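Galactokinase (Bifidobacterium longum subsp. infantis ATCC 15697 = JCM 1222 = DSM 20088, PDB 6TEQ) probably phosphorylates galactose with ATP, as a galactokinase of the GHMP kinase family, and here holds 2-deoxy-2-fluoro-galactose in its sugar pocket. Local coordinates at residues G39-I44 / L230-V235; V24-A29 / D85-A90; T170-A175 / S195-E200. One frame throughout, in Å; residues are numbered along the deposited sequence. Where two conformers were deposited one is given.

From the N terminus, helix 12-27 ends in the first segment of contact 2, and strand 33-42 then carries the first segment of contact 1. Contact 2 closes first, when strand 86-91 returns beside the helix. Contact 3 opens and closes next, joining the successive helices 165-183 and 190-197. Last comes strand 230-236, which closes contact 1. Contacts 1 and 2 therefore cross along the chain, contact 3 is nested inside contact 1, and contacts 2 and 3 stand in series. Contact 1 ties the two sheets together and contact 3 joins helices, both in the interior; contact 2 lies on the surface, about 34 Å from contact 1 between centres.

Contact 1 of 3, residues G39-I44 / L230-V235; sequences GRVNLI and LELLVV
Val41 meets Leu232 and Val234 with its two methyls, one for each partner. CG1 of Val41 faces CG2 of Val234 at 4.2 Å, the two side chains reaching tip to tip. Its other methyl comes alongside Leu232: Val41 CG2 lies 4.2 Å from Leu232 CD2, and the two side chains slide past each other, pointing opposite ways. Leu232 stands out from its strand with CG anti to the backbone N (chi1 -177°) and chi2 of 70°, which together turn CD2 to the other segment. There that methyl is shared, because Leu43 CD2 also approaches Leu232 CD2, at 4.0 Å, the two leucines crossing obliquely. All these contacts are apolar and at relaxed distances, and all four residues are buried; Val41 has a second deposited conformer, so its two pairs describe the one modelled here. Ile374 of strand 372-378 touches both Val41 and Val234, while Ile58 of strand 54-70 touches both Val41 and Leu232, so each sheet adds a residue to the cluster. Arg40, next to Val41, turns the other way, touches the alpha anomer of the bound 2-deoxy-2-fluoro-galactose and forms a salt bridge with Asp191. Val41 of strand 33-42, together with Leu43, thus packs on strand 230-236 of the second sheet while Arg40 serves the sugar site, consistent with the two-lobed GHMP kinase fold, whose active site lies between the lobes.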
ATOM      1  N   GLY A  39       1.401   0.668  -7.454  1.00 12.17           N
ATOM      2  CA  GLY A  39       0.780   0.007  -6.309  1.00 11.35           C
ATOM      3  C   GLY A  39       1.830  -0.811  -5.579  1.00 11.61           C
ATOM      4  O   GLY A  39       3.001  -0.756  -5.944  1.00 12.04           O
ATOM      5  N   ARG A  40       1.411  -1.528  -4.534  1.00 11.11           N
ATOM      6  CA  ARG A  40       2.383  -2.190  -3.666  1.00  9.00           C
ATOM      7  C   ARG A  40       1.804  -3.472  -3.121  1.00  9.69           C
ATOM      8  O   ARG A  40       0.561  -3.571  -2.901  1.00 11.23           O
ATOM      9  CB  ARG A  40       2.801  -1.244  -2.536  1.00 10.28           C
ATOM     10  CG  ARG A  40       1.728  -0.897  -1.525  1.00 11.88           C
ATOM     11  CD  ARG A  40       1.714  -1.814  -0.341  1.00 12.39           C
ATOM     12  NE  ARG A  40       0.553  -1.563   0.516  1.00 14.45           N
ATOM     13  CZ  ARG A  40      -0.640  -2.104   0.391  1.00 14.65           C
ATOM     14  NH1 ARG A  40      -1.604  -1.742   1.235  1.00 14.54           N
ATOM     15  NH2 ARG A  40      -0.872  -3.090  -0.466  1.00 15.53           N
ATOM     16  N   VAL A  41       2.701  -4.377  -2.739  0.50 11.35           N
ATOM     17  CA  VAL A  41       2.336  -5.472  -1.806  0.50 14.84           C
ATOM     18  C   VAL A  41       3.246  -5.408  -0.580  0.50 12.51           C
ATOM     19  O   VAL A  41       4.472  -5.380  -0.691  0.50 13.46           O
ATOM     20  CB  VAL A  41       2.372  -6.854  -2.475  0.50 16.15           C
ATOM     21  CG1 VAL A  41       1.125  -7.145  -3.260  0.50 17.51           C
ATOM     22  CG2 VAL A  41       3.523  -6.976  -3.430  0.50 19.47           C
ATOM     23  N   ASN A  42       2.614  -5.464   0.576  1.00 11.15           N
ATOM     24  CA  ASN A  42       3.349  -5.532   1.842  1.00 11.14           C
ATOM     25  C   ASN A  42       3.732  -6.991   2.035  1.00 11.13           C
ATOM     26  O   ASN A  42       2.868  -7.834   2.189  1.00 11.63           O
ATOM     27  CB  ASN A  42       2.568  -4.937   2.994  1.00 12.19           C
ATOM     28  CG  ASN A  42       3.477  -4.625   4.151  1.00 12.20           C
ATOM     29  OD1 ASN A  42       4.686  -4.503   3.971  1.00 12.86           O
ATOM     30  ND2 ASN A  42       2.862  -4.554   5.316  1.00 11.82           N
ATOM     31  N   LEU A  43       5.016  -7.277   2.050  1.00 10.19           N
ATOM     32  CA  LEU A  43       5.417  -8.679   2.212  1.00 11.24           C
ATOM     33  C   LEU A  43       5.036  -9.123   3.622  1.00  9.85           C
ATOM     34  O   LEU A  43       4.601 -10.266   3.799  1.00 10.97           O
ATOM     35  CB  LEU A  43       6.897  -8.871   1.936  1.00 10.36           C
ATOM     36  CG  LEU A  43       7.392  -8.544   0.541  1.00 10.26           C
ATOM     37  CD1 LEU A  43       8.886  -8.648   0.528  1.00 13.06           C
ATOM     38  CD2 LEU A  43       6.762  -9.445  -0.517  1.00 11.58           C
ATOM     39  N   ILE A  44       5.344  -8.290   4.612  1.00 11.40           N
ATOM     40  CA  ILE A  44       5.056  -8.594   6.029  1.00 10.36           C
ATOM     41  C   ILE A  44       5.240  -7.306   6.805  1.00 11.92           C
ATOM     42  O   ILE A  44       5.837  -6.371   6.302  1.00 12.01           O
ATOM     43  CB  ILE A  44       6.033  -9.733   6.468  1.00 10.51           C
ATOM     44  CG1 ILE A  44       5.577 -10.390   7.748  1.00 11.25           C
ATOM     45  CG2 ILE A  44       7.478  -9.308   6.544  1.00 11.35           C
ATOM     46  CD1 ILE A  44       6.268 -11.712   8.054  1.00 11.47           C
ATOM     47  N   LEU A 230      11.854 -18.593  -7.294  1.00 15.61           N
ATOM     48  CA  LEU A 230      10.551 -18.346  -6.678  1.00 12.27           C
ATOM     49  C   LEU A 230       9.706 -17.440  -7.557  1.00 11.91           C
ATOM     50  O   LEU A 230      10.216 -16.729  -8.495  1.00 14.82           O
ATOM     51  CB  LEU A 230      10.707 -17.620  -5.334  1.00 15.10           C
ATOM     52  CG  LEU A 230      11.528 -18.303  -4.260  1.00 15.69           C
ATOM     53  CD1 LEU A 230      11.702 -17.384  -3.041  1.00 17.82           C
ATOM     54  CD2 LEU A 230      10.867 -19.610  -3.908  1.00 19.14           C
ATOM     55  N   GLU A 231       8.446 -17.379  -7.183  0.50 14.22           N
ATOM     56  CA  GLU A 231       7.417 -16.543  -7.831  0.50 13.30           C
ATOM     57  C   GLU A 231       6.523 -16.046  -6.694  0.50 12.57           C
ATOM     58  O   GLU A 231       6.139 -16.859  -5.825  0.50 13.24           O
ATOM     59  CB  GLU A 231       6.729 -17.370  -8.935  0.50 13.10           C
ATOM     60  CG  GLU A 231       5.325 -16.919  -9.327  0.50 12.84           C
ATOM     61  CD  GLU A 231       4.691 -17.758 -10.429  0.50 13.13           C
ATOM     62  OE1 GLU A 231       5.151 -18.919 -10.670  0.50 15.13           O
ATOM     63  OE2 GLU A 231       3.720 -17.271 -11.029  0.50 13.61           O
ATOM     64  N   LEU A 232       6.232 -14.751  -6.676  1.00 12.35           N
ATOM     65  CA  LEU A 232       5.324 -14.206  -5.656  1.00 11.09           C
ATOM     66  C   LEU A 232       3.958 -14.169  -6.316  1.00 11.57           C
ATOM     67  O   LEU A 232       3.738 -13.318  -7.177  1.00 13.36           O
ATOM     68  CB  LEU A 232       5.757 -12.824  -5.204  1.00 11.86           C
ATOM     69  CG  LEU A 232       4.889 -12.258  -4.103  1.00 13.95           C
ATOM     70  CD1 LEU A 232       5.095 -12.978  -2.807  1.00 13.74           C
ATOM     71  CD2 LEU A 232       5.195 -10.776  -3.970  1.00 17.26           C
ATOM     72  N   LEU A 233       3.101 -15.102  -5.932  1.00 11.13           N
ATOM     73  CA  LEU A 233       1.721 -15.145  -6.441  1.00 13.34           C
ATOM     74  C   LEU A 233       0.961 -14.044  -5.709  1.00 13.07           C
ATOM     75  O   LEU A 233       1.010 -14.000  -4.491  1.00 13.36           O
ATOM     76  CB  LEU A 233       1.099 -16.524  -6.193  1.00 14.11           C
ATOM     77  CG  LEU A 233      -0.390 -16.626  -6.570  1.00 16.93           C
ATOM     78  CD1 LEU A 233      -0.578 -16.335  -8.036  1.00 17.90           C
ATOM     79  CD2 LEU A 233      -0.948 -17.992  -6.255  1.00 17.46           C
ATOM     80  N   VAL A 234       0.207 -13.246  -6.447  1.00 13.55           N
ATOM     81  CA  VAL A 234      -0.696 -12.244  -5.848  1.00 13.49           C
ATOM     82  C   VAL A 234      -2.103 -12.492  -6.403  1.00 11.85           C
ATOM     83  O   VAL A 234      -2.208 -12.571  -7.633  1.00 11.82           O
ATOM     84  CB  VAL A 234      -0.212 -10.826  -6.145  1.00 14.53           C
ATOM     85  CG1 VAL A 234      -1.241  -9.804  -5.618  1.00 14.41           C
ATOM     86  CG2 VAL A 234       1.156 -10.617  -5.584  1.00 14.02           C
ATOM     87  N   VAL A 235      -3.085 -12.711  -5.516  1.00 11.32           N
ATOM     88  CA  VAL A 235      -4.451 -12.999  -5.946  1.00 13.21           C
ATOM     89  C   VAL A 235      -5.350 -11.990  -5.285  1.00 12.18           C
ATOM     90  O   VAL A 235      -5.430 -11.954  -4.048  1.00 12.08           O
ATOM     91  CB  VAL A 235      -4.874 -14.452  -5.609  1.00 13.26           C
ATOM     92  CG1 VAL A 235      -6.366 -14.653  -5.915  1.00 13.67           C
ATOM     93  CG2 VAL A 235      -3.995 -15.445  -6.330  1.00 14.27           C
TER

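Contact 2 of 3, residues V24-A29 / D85-A90; sequences VDTYGA and DKVAEA
Thr26 holds OG1 beside the backbone N (chi1 -55°), which puts its methyl CG2 anti to that N and out toward Val87, while OG1 turns back along the helix to the carbonyl oxygen of Leu22. In Tyr27 CG lies anti to the carbonyl carbon (chi1 -54°) and the side chain leaves the helix to one side, yet its length brings the hydroxyl end to the same valine. Val87 answers with one methyl for each neighbour. Its CG2 meets Thr26 CG2 tip to tip at 3.4 Å, closer than methyl groups usually pack. Its CG1 sits at the edge of the Tyr27 ring, near the ring plane, with Val87 CG1 4.0 Å from Tyr27 OH and 4.3 Å from Tyr27 CE1. The threonine methyl does double duty: besides pressing on Val87, Thr26 CG2 rests 3.5 Å above the plane of the Tyr27 ring, offset toward the rim. The ring is further steadied by the hydrogen bond of Tyr27 OH to the carbonyl of Ala127 and by an edge-to-face pairing with Phe23. Directly afterwards the helix stops. Gly28 N still bonds to Val24 O at 2.8 Å, but Gly28 itself has a positive phi of 72° and the chain turns off. The contact is small and lies at the surface. It sets the C-terminal end of helix 12-27 against Val87 of strand 86-91, while Val79 of strand 75-80, the antiparallel partner of that strand, touches both Thr26 and Tyr27.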
ATOM      1  N   VAL A  24      -5.595  14.589 -23.825  1.00 15.62           N
ATOM      2  CA  VAL A  24      -5.818  15.385 -25.075  1.00 18.18           C
ATOM      3  C   VAL A  24      -7.300  15.283 -25.418  1.00 21.76           C
ATOM      4  O   VAL A  24      -7.913  16.344 -25.731  1.00 20.72           O
ATOM      5  CB  VAL A  24      -4.881  14.923 -26.215  1.00 20.84           C
ATOM      6  CG1 VAL A  24      -5.272  15.508 -27.573  1.00 20.59           C
ATOM      7  CG2 VAL A  24      -3.425  15.305 -25.933  1.00 22.41           C
ATOM      8  N   ASP A  25      -7.903  14.088 -25.331  1.00 21.51           N
ATOM      9  CA  ASP A  25      -9.364  13.890 -25.569  1.00 22.35           C
ATOM     10  C   ASP A  25     -10.242  14.742 -24.622  1.00 19.40           C
ATOM     11  O   ASP A  25     -11.400  15.119 -24.953  1.00 21.64           O
ATOM     12  CB  ASP A  25      -9.704  12.403 -25.412  1.00 24.38           C
ATOM     13  CG  ASP A  25      -9.194  11.616 -26.602  1.00 22.96           C
ATOM     14  OD1 ASP A  25      -8.715  12.274 -27.578  1.00 33.57           O
ATOM     15  OD2 ASP A  25      -9.259  10.379 -26.544  1.00 24.87           O
ATOM     16  N   THR A  26      -9.802  14.948 -23.406  1.00 17.45           N
ATOM     17  CA  THR A  26     -10.624  15.576 -22.360  1.00 18.47           C
ATOM     18  C   THR A  26     -10.397  17.096 -22.401  1.00 19.18           C
ATOM     19  O   THR A  26     -11.403  17.824 -22.271  1.00 17.88           O
ATOM     20  CB  THR A  26     -10.306  15.009 -20.986  1.00 17.27           C
ATOM     21  OG1 THR A  26     -10.436  13.600 -20.931  1.00 18.31           O
ATOM     22  CG2 THR A  26     -11.195  15.654 -19.952  1.00 17.32           C
ATOM     23  N   TYR A  27      -9.131  17.534 -22.482  1.00 16.42           N
ATOM     24  CA  TYR A  27      -8.732  18.946 -22.250  1.00 16.70           C
ATOM     25  C   TYR A  27      -8.212  19.657 -23.490  1.00 16.17           C
ATOM     26  O   TYR A  27      -8.135  20.880 -23.415  1.00 19.91           O
ATOM     27  CB  TYR A  27      -7.629  19.008 -21.186  1.00 16.02           C
ATOM     28  CG  TYR A  27      -7.983  18.324 -19.904  1.00 14.83           C
ATOM     29  CD1 TYR A  27      -9.121  18.678 -19.219  1.00 16.14           C
ATOM     30  CD2 TYR A  27      -7.227  17.303 -19.359  1.00 15.01           C
ATOM     31  CE1 TYR A  27      -9.492  18.089 -18.022  1.00 18.00           C
ATOM     32  CE2 TYR A  27      -7.603  16.678 -18.166  1.00 15.64           C
ATOM     33  CZ  TYR A  27      -8.747  17.048 -17.493  1.00 15.41           C
ATOM     34  OH  TYR A  27      -9.168  16.527 -16.288  1.00 15.56           O
ATOM     35  N   GLY A  28      -8.028  18.949 -24.597  1.00 17.44           N
ATOM     36  CA  GLY A  28      -7.541  19.421 -25.906  1.00 19.99           C
ATOM     37  C   GLY A  28      -6.079  19.753 -25.898  1.00 16.58           C
ATOM     38  O   GLY A  28      -5.382  19.336 -26.824  1.00 20.22           O
ATOM     39  N   ALA A  29      -5.639  20.526 -24.911  1.00 21.93           N
ATOM     40  CA  ALA A  29      -4.195  20.852 -24.703  1.00 21.79           C
ATOM     41  C   ALA A  29      -3.351  19.556 -24.572  1.00 20.19           C
ATOM     42  O   ALA A  29      -3.865  18.517 -24.091  1.00 21.60           O
ATOM     43  CB  ALA A  29      -4.027  21.752 -23.468  1.00 19.61           C
ATOM     44  N   ASP A  85     -15.906  10.122 -19.387  1.00 26.30           N
ATOM     45  CA  ASP A  85     -16.873  11.185 -19.739  0.90 25.32           C
ATOM     46  C   ASP A  85     -17.237  12.012 -18.505  0.90 26.13           C
ATOM     47  O   ASP A  85     -17.984  12.954 -18.669  0.80 32.58           O
ATOM     48  CB  ASP A  85     -18.105  10.550 -20.346  0.90 30.07           C
ATOM     49  CG  ASP A  85     -17.832   9.987 -21.731  0.70 35.64           C
ATOM     50  OD1 ASP A  85     -16.652   9.960 -22.146  0.60 40.31           O
ATOM     51  OD2 ASP A  85     -18.800   9.622 -22.394  0.60 52.05           O
ATOM     52  N   LYS A  86     -16.641  11.747 -17.341  1.00 21.06           N
ATOM     53  CA  LYS A  86     -16.973  12.417 -16.055  1.00 27.09           C
ATOM     54  C   LYS A  86     -15.720  13.153 -15.527  1.00 26.79           C
ATOM     55  O   LYS A  86     -14.932  12.589 -14.771  1.00 25.16           O
ATOM     56  CB  LYS A  86     -17.493  11.379 -15.052  0.90 31.88           C
ATOM     57  CG  LYS A  86     -18.591  11.827 -14.094  0.70 37.59           C
ATOM     58  CD  LYS A  86     -19.129  10.649 -13.298  0.70 36.36           C
ATOM     59  CE  LYS A  86     -20.407  10.934 -12.546  0.60 41.69           C
ATOM     60  NZ  LYS A  86     -20.162  11.581 -11.239  0.60 35.66           N
ATOM     61  N   VAL A  87     -15.570  14.412 -15.905  1.00 23.05           N
ATOM     62  CA  VAL A  87     -14.531  15.338 -15.393  1.00 21.24           C
ATOM     63  C   VAL A  87     -15.009  15.932 -14.061  1.00 19.97           C
ATOM     64  O   VAL A  87     -16.104  16.540 -13.961  1.00 24.82           O
ATOM     65  CB  VAL A  87     -14.191  16.448 -16.387  1.00 26.85           C
ATOM     66  CG1 VAL A  87     -13.110  17.307 -15.803  1.00 29.83           C
ATOM     67  CG2 VAL A  87     -13.794  15.908 -17.749  1.00 32.32           C
ATOM     68  N   ALA A  88     -14.156  15.792 -13.069  1.00 14.82           N
ATOM     69  CA  ALA A  88     -14.413  16.341 -11.734  1.00 18.44           C
ATOM     70  C   ALA A  88     -13.699  17.680 -11.641  1.00 19.07           C
ATOM     71  O   ALA A  88     -12.551  17.766 -12.013  1.00 22.06           O
ATOM     72  CB  ALA A  88     -13.980  15.355 -10.665  1.00 19.26           C
ATOM     73  N   GLU A  89     -14.320  18.671 -11.008  0.50 19.66           N
ATOM     74  CA  GLU A  89     -13.809  20.065 -11.058  0.50 22.07           C
ATOM     75  C   GLU A  89     -13.962  20.669  -9.655  0.50 20.41           C
ATOM     76  O   GLU A  89     -15.107  20.675  -9.159  0.50 21.55           O
ATOM     77  CB  GLU A  89     -14.526  20.750 -12.239  0.50 25.13           C
ATOM     78  CG  GLU A  89     -14.822  22.227 -12.058  0.50 27.77           C
ATOM     79  CD  GLU A  89     -13.670  23.162 -12.312  0.50 23.82           C
ATOM     80  OE1 GLU A  89     -12.561  22.841 -11.854  0.50 29.37           O
ATOM     81  OE2 GLU A  89     -13.897  24.228 -12.915  0.50 29.32           O
ATOM     82  N   ALA A  90     -12.855  21.122  -9.037  1.00 22.17           N
ATOM     83  CA  ALA A  90     -12.853  21.745  -7.700  1.00 24.01           C
ATOM     84  C   ALA A  90     -11.984  22.984  -7.830  1.00 20.08           C
ATOM     85  O   ALA A  90     -11.344  23.185  -8.898  1.00 21.15           O
ATOM     86  CB  ALA A  90     -12.376  20.811  -6.596  1.00 22.49           C
TER

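Contact 3 of 3, residues T170-A175 / S195-E200; sequences TLINAA and SMRCTE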
ATOM      1  N   THR A 170       8.578  14.617   1.891  1.00 15.23           N
ATOM      2  CA  THR A 170       7.652  15.769   1.887  1.00 15.89           C
ATOM      3  C   THR A 170       6.415  15.450   1.035  1.00 13.19           C
ATOM      4  O   THR A 170       5.286  15.753   1.422  1.00 16.43           O
ATOM      5  CB  THR A 170       8.407  17.007   1.425  1.00 15.70           C
ATOM      6  OG1 THR A 170       9.363  17.319   2.472  1.00 18.69           O
ATOM      7  CG2 THR A 170       7.477  18.178   1.197  1.00 18.07           C
ATOM      8  N   LEU A 171       6.626  14.858  -0.130  1.00 13.25           N
ATOM      9  CA  LEU A 171       5.537  14.527  -1.086  1.00 12.85           C
ATOM     10  C   LEU A 171       4.695  13.372  -0.560  1.00 10.91           C
ATOM     11  O   LEU A 171       3.490  13.452  -0.644  1.00 12.60           O
ATOM     12  CB  LEU A 171       6.161  14.175  -2.413  1.00 14.11           C
ATOM     13  CG  LEU A 171       7.015  15.272  -3.028  1.00 13.82           C
ATOM     14  CD1 LEU A 171       7.553  14.873  -4.340  1.00 15.00           C
ATOM     15  CD2 LEU A 171       6.335  16.599  -3.107  1.00 16.36           C
ATOM     16  N   ILE A 172       5.343  12.377   0.031  1.00 12.85           N
ATOM     17  CA  ILE A 172       4.663  11.316   0.806  1.00 13.77           C
ATOM     18  C   ILE A 172       3.726  11.908   1.839  1.00 11.87           C
ATOM     19  O   ILE A 172       2.550  11.463   1.949  1.00 14.26           O
ATOM     20  CB  ILE A 172       5.679  10.357   1.398  1.00 10.96           C
ATOM     21  CG1 ILE A 172       6.301   9.540   0.279  1.00 13.52           C
ATOM     22  CG2 ILE A 172       5.036   9.477   2.420  1.00 15.70           C
ATOM     23  CD1 ILE A 172       7.598   8.884   0.703  1.00 15.33           C
ATOM     24  N   ASN A 173       4.215  12.856   2.618  1.00 13.47           N
ATOM     25  CA  ASN A 173       3.390  13.416   3.715  1.00 14.21           C
ATOM     26  C   ASN A 173       2.185  14.140   3.105  1.00 13.86           C
ATOM     27  O   ASN A 173       1.078  14.024   3.692  1.00 14.75           O
ATOM     28  CB  ASN A 173       4.221  14.299   4.617  1.00 17.24           C
ATOM     29  CG  ASN A 173       5.128  13.481   5.512  1.00 19.11           C
ATOM     30  OD1 ASN A 173       4.851  12.274   5.738  1.00 20.74           O
ATOM     31  ND2 ASN A 173       6.136  14.153   6.072  1.00 19.68           N
ATOM     32  N   ALA A 174       2.345  14.811   1.971  1.00 14.00           N
ATOM     33  CA  ALA A 174       1.222  15.496   1.310  1.00 13.95           C
ATOM     34  C   ALA A 174       0.203  14.454   0.847  1.00 14.23           C
ATOM     35  O   ALA A 174      -1.011  14.688   0.911  1.00 14.75           O
ATOM     36  CB  ALA A 174       1.720  16.333   0.159  1.00 15.46           C
ATOM     37  N   ALA A 175       0.673  13.342   0.285  1.00 13.54           N
ATOM     38  CA  ALA A 175      -0.207  12.262  -0.216  1.00 14.30           C
ATOM     39  C   ALA A 175      -1.018  11.660   0.937  1.00 14.06           C
ATOM     40  O   ALA A 175      -2.244  11.413   0.810  1.00 14.68           O
ATOM     41  CB  ALA A 175       0.615  11.243  -0.909  1.00 14.47           C
ATOM     42  N   SER A 195       5.345   3.386  -2.557  1.00 10.71           N
ATOM     43  CA  SER A 195       5.098   3.841  -3.934  1.00 11.08           C
ATOM     44  C   SER A 195       6.218   4.802  -4.343  1.00 10.45           C
ATOM     45  O   SER A 195       6.590   4.855  -5.521  1.00 13.96           O
ATOM     46  CB  SER A 195       3.714   4.503  -4.009  1.00 12.08           C
ATOM     47  OG  SER A 195       3.359   4.763  -5.336  1.00 13.51           O
ATOM     48  N   MET A 196       6.793   5.536  -3.398  0.50 11.98           N
ATOM     49  CA  MET A 196       7.752   6.607  -3.754  0.50 12.55           C
ATOM     50  C   MET A 196       9.180   6.258  -3.332  0.50 12.77           C
ATOM     51  O   MET A 196      10.086   7.029  -3.724  0.50 12.06           O
ATOM     52  CB  MET A 196       7.353   7.959  -3.165  0.50 12.85           C
ATOM     53  CG  MET A 196       6.036   8.385  -3.725  0.50 12.95           C
ATOM     54  SD  MET A 196       5.702  10.115  -3.396  0.50 15.74           S
ATOM     55  CE  MET A 196       6.363  10.817  -4.913  0.50 14.95           C
ATOM     56  N   ARG A 197       9.412   5.133  -2.656  1.00 10.64           N
ATOM     57  CA  ARG A 197      10.768   4.865  -2.145  1.00 11.60           C
ATOM     58  C   ARG A 197      11.255   3.454  -2.392  1.00 12.20           C
ATOM     59  O   ARG A 197      12.488   3.230  -2.231  1.00 12.16           O
ATOM     60  CB  ARG A 197      10.872   5.202  -0.649  1.00 11.92           C
ATOM     61  CG  ARG A 197      10.514   6.632  -0.356  1.00 12.96           C
ATOM     62  CD  ARG A 197      10.443   6.819   1.094  1.00 13.58           C
ATOM     63  NE  ARG A 197      11.799   6.934   1.666  1.00 13.56           N
ATOM     64  CZ  ARG A 197      12.071   7.035   2.923  1.00 12.73           C
ATOM     65  NH1 ARG A 197      11.106   6.916   3.841  1.00 13.34           N
ATOM     66  NH2 ARG A 197      13.333   7.253   3.276  1.00 14.69           N
ATOM     67  N   CYS A 198      10.416   2.556  -2.887  1.00 12.70           N
ATOM     68  CA  CYS A 198      10.888   1.198  -3.237  1.00 12.25           C
ATOM     69  C   CYS A 198      11.874   1.277  -4.389  1.00 12.13           C
ATOM     70  O   CYS A 198      11.857   2.289  -5.143  1.00 14.03           O
ATOM     71  CB  CYS A 198       9.735   0.277  -3.540  1.00 12.55           C
ATOM     72  SG  CYS A 198       8.822  -0.276  -2.082  1.00 13.00           S
ATOM     73  N   THR A 199      12.666   0.237  -4.529  1.00 12.03           N
ATOM     74  CA  THR A 199      13.540   0.108  -5.701  1.00 12.50           C
ATOM     75  C   THR A 199      13.371  -1.278  -6.338  1.00 11.96           C
ATOM     76  O   THR A 199      12.996  -2.258  -5.698  1.00 13.38           O
ATOM     77  CB  THR A 199      14.988   0.409  -5.326  1.00 13.92           C
ATOM     78  OG1 THR A 199      15.449  -0.577  -4.382  1.00 15.50           O
ATOM     79  CG2 THR A 199      15.179   1.791  -4.745  1.00 15.47           C
ATOM     80  N   GLU A 200      13.686  -1.339  -7.593  1.00 13.68           N
ATOM     81  CA  GLU A 200      13.608  -2.600  -8.361  1.00 12.92           C
ATOM     82  C   GLU A 200      14.516  -3.664  -7.724  1.00 13.56           C
ATOM     83  O   GLU A 200      15.627  -3.343  -7.290  1.00 14.85           O
ATOM     84  CB  GLU A 200      14.006  -2.379  -9.805  1.00 15.69           C
ATOM     85  CG  GLU A 200      13.809  -3.612 -10.671  1.00 22.35           C
ATOM     86  CD  GLU A 200      14.904  -4.683 -10.631  1.00 27.46           C
ATOM     87  OE1 GLU A 200      16.096  -4.325 -10.334  0.80 37.02           O
ATOM     88  OE2 GLU A 200      14.565  -5.892 -10.875  0.90 38.04           O
TER
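Met196 is the first residue of 195-200 to reach helix 165-183, and it lies along Ile172, the two side chains running past each other in opposite directions. Ile172 CG1 is 3.9 Å from Met196 CB and 3.8 Å from Met196 SD, so the methionine chain from CB to SD passes over Ile172 CG1. A bend about the CG-SD bond (chi3 93°) turns the terminal methyl toward the preceding residue of the helix: Met196 CE comes to 4.2 Å from Leu171 CB. Met196 has two deposited conformers, and these contacts belong to the one modelled here. Cys147 and Leu151 of helix 141-156 also touch its side chain.

Arg197 follows, crossing Ile172 at about a right angle. Only its aliphatic part meets the isoleucine: Ile172 CD1 packs 3.5 Å from Arg197 CD and 3.8 Å from Arg197 CG. Shortening Ile172 to an alanine removes CG1 and CD1 and is likely to leave a gap facing both Met196 SD and the methylenes of Arg197, with the methionine freer to turn. The guanidinium lies beyond, NH2 in a salt bridge with Asp165 and NH1 bonded to the side-chain oxygens of Asn193 and Asn217.

Both segments lie in the GHMP kinase N-terminal family region, the Ile172 side chain about 6 Å from galactose-binding Gly189, close to the sugar site. Arg197 thus has two roles: its methylenes extend the apolar surface begun by Met196, and its buried charge is matched by Asp165 of helix 165-183, a tie between the helices reinforced by Arg168 bonding the Met196 carbonyl.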